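Local coordinates for protein inactive dihydropteroate synthase 2 (Mycobacterium tuberculosis, PDB 2VP8) that probably binds the inhibitor dapsone but seems to lack dihydropteroate synthase activity, despite belonging to that family, and probably plays no part in folate metabolism, at residues A42-I47 / A292-V297. Sequence-based numbering, arbitrary orientation.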
loop_
_atom_site.group_PDB
_atom_site.type_symbol
_atom_site.label_atom_id
_atom_site.label_comp_id
_atom_site.label_asym_id
_atom_site.label_seq_id
_atom_site.Cartn_x
_atom_site.Cartn_y
_atom_site.Cartn_z
ATOM N N ALA B 42 -7.556 -9.768 -5.638
ATOM C CA ALA B 42 -8.403 -8.788 -6.290
ATOM C C ALA B 42 -8.105 -8.768 -7.795
ATOM O O ALA B 42 -7.003 -9.132 -8.231
ATOM C CB ALA B 42 -8.183 -7.427 -5.681
ATOM N N LEU B 43 -9.085 -8.346 -8.583
ATOM C CA LEU B 43 -8.984 -8.444 -10.026
ATOM C C LEU B 43 -8.462 -7.186 -10.658
ATOM O O LEU B 43 -8.567 -6.105 -10.079
ATOM C CB LEU B 43 -10.342 -8.771 -10.638
ATOM C CG LEU B 43 -11.134 -9.885 -9.962
ATOM C CD1 LEU B 43 -12.513 -9.973 -10.606
ATOM C CD2 LEU B 43 -10.353 -11.193 -10.032
ATOM N N ILE B 44 -7.917 -7.343 -11.862
ATOM C CA ILE B 44 -7.342 -6.248 -12.636
ATOM C C ILE B 44 -8.114 -6.028 -13.937
ATOM O O ILE B 44 -8.285 -6.957 -14.736
ATOM C CB ILE B 44 -5.882 -6.544 -13.004
ATOM C CG1 ILE B 44 -5.053 -6.849 -11.748
ATOM C CG2 ILE B 44 -5.285 -5.374 -13.810
ATOM C CD1 ILE B 44 -3.742 -7.557 -12.038
ATOM N N MET B 45 -8.577 -4.796 -14.136
ATOM C CA MET B 45 -9.169 -4.357 -15.395
ATOM C C MET B 45 -8.118 -3.545 -16.161
ATOM O O MET B 45 -7.674 -2.496 -15.704
ATOM C CB MET B 45 -10.422 -3.529 -15.126
ATOM C CG MET B 45 -11.057 -2.926 -16.349
ATOM S SD MET B 45 -12.394 -1.771 -15.948
ATOM C CE MET B 45 -13.801 -2.874 -16.032
ATOM N N ALA B 46 -7.706 -4.059 -17.315
ATOM C CA ALA B 46 -6.663 -3.439 -18.117
ATOM C C ALA B 46 -7.266 -2.508 -19.162
ATOM O O ALA B 46 -8.067 -2.936 -19.991
ATOM C CB ALA B 46 -5.851 -4.506 -18.781
ATOM N N ILE B 47 -6.884 -1.234 -19.112
ATOM C CA ILE B 47 -7.345 -0.244 -20.077
ATOM C C ILE B 47 -6.614 -0.411 -21.410
ATOM O O ILE B 47 -5.395 -0.277 -21.481
ATOM C CB ILE B 47 -7.124 1.200 -19.553
ATOM C CG1 ILE B 47 -7.878 1.425 -18.244
ATOM C CG2 ILE B 47 -7.529 2.233 -20.608
ATOM C CD1 ILE B 47 -7.533 2.716 -17.538
ATOM N N ALA B 292 1.059 -5.354 -14.621
ATOM C CA ALA B 292 2.034 -6.073 -13.798
ATOM C C ALA B 292 2.311 -5.457 -12.404
ATOM O O ALA B 292 2.330 -6.178 -11.404
ATOM C CB ALA B 292 3.326 -6.288 -14.571
ATOM N N ALA B 293 2.524 -4.141 -12.335
ATOM C CA ALA B 293 2.827 -3.483 -11.060
ATOM C C ALA B 293 1.665 -3.675 -10.107
ATOM O O ALA B 293 1.850 -3.950 -8.919
ATOM C CB ALA B 293 3.120 -2.003 -11.251
ATOM N N THR B 294 0.461 -3.548 -10.649
ATOM C CA THR B 294 -0.749 -3.724 -9.860
ATOM C C THR B 294 -0.888 -5.180 -9.443
ATOM O O THR B 294 -1.179 -5.466 -8.275
ATOM C CB THR B 294 -1.980 -3.244 -10.627
ATOM O OG1 THR B 294 -1.794 -1.865 -10.974
ATOM C CG2 THR B 294 -3.232 -3.383 -9.779
ATOM N N ARG B 295 -0.637 -6.103 -10.369
ATOM C CA ARG B 295 -0.769 -7.508 -10.031
ATOM C C ARG B 295 0.108 -7.853 -8.834
ATOM O O ARG B 295 -0.351 -8.518 -7.898
ATOM C CB ARG B 295 -0.437 -8.415 -11.202
ATOM C CG ARG B 295 -0.855 -9.855 -10.934
ATOM C CD ARG B 295 -0.179 -10.823 -11.848
ATOM N NE ARG B 295 1.258 -10.869 -11.617
ATOM C CZ ARG B 295 2.169 -10.366 -12.443
ATOM N NH1 ARG B 295 1.791 -9.764 -13.570
ATOM N NH2 ARG B 295 3.459 -10.471 -12.139
ATOM N N ARG B 296 1.352 -7.370 -8.858
ATOM C CA ARG B 296 2.316 -7.660 -7.801
ATOM C C ARG B 296 1.910 -7.086 -6.440
ATOM O O ARG B 296 2.195 -7.681 -5.406
ATOM C CB ARG B 296 3.719 -7.236 -8.218
ATOM C CG ARG B 296 4.296 -8.164 -9.279
ATOM C CD ARG B 296 5.770 -7.948 -9.514
ATOM N NE ARG B 296 6.009 -6.666 -10.164
ATOM C CZ ARG B 296 6.219 -6.499 -11.468
ATOM N NH1 ARG B 296 6.256 -7.545 -12.297
ATOM N NH2 ARG B 296 6.411 -5.269 -11.936
ATOM N N VAL B 297 1.242 -5.936 -6.449
ATOM C CA VAL B 297 0.740 -5.333 -5.218
ATOM C C VAL B 297 -0.387 -6.191 -4.639
ATOM O O VAL B 297 -0.336 -6.589 -3.478
ATOM C CB VAL B 297 0.262 -3.882 -5.450
ATOM C CG1 VAL B 297 -0.611 -3.410 -4.299
ATOM C CG2 VAL B 297 1.461 -2.952 -5.637
#
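Ile44 lays the end of its longer branch against the start of the Arg295 side chain. Its CD1 lies 3.5 Å from Arg295 CB, and Arg295 CA is almost as near. The next carbon, Arg295 CG, is 3.9 Å from Ile44 CD1. The methyl thus rests on the root of the arginine and on the helix backbone, and the charged group takes no part. Ile44 CG1 stands anti to the carbonyl carbon (chi1 -55°), and from there the branch runs on extended to CD1. Ile44 also passes Thr294 more loosely, with its CG1 4.4 Å from Thr294 CG2.

The chain has the TIM-barrel fold of the pterin-binding enzymes. Strand 43-49 is the first of the eight parallel strands, and helix 291-306 is the last helix of the chain. The contact packs this first strand against the last helix, so the beginning and end of the barrel sequence meet, across 245 residues. Ile44 and Arg295 are the nearest residues of the two segments, with CA atoms 7.2 Å apart. Val291 and Leu298 of the same helix also touch Ile44, and Val288 of strand 285-288 meets both Ile44 and Thr294.

Thr294 turns its methyl to this apolar layer, while its OG1 is hydrogen-bonded to Glu290 O, four residues earlier, just before the helix. The Arg295 chain bends at chi3 (66°), which carries the guanidinium off from the strand. There NH1 is hydrogen-bonded to Asp77 O, and NE forms a salt bridge with Glu299. With NE and NH1 both engaged, the guanidinium is probably restricted in its rotation.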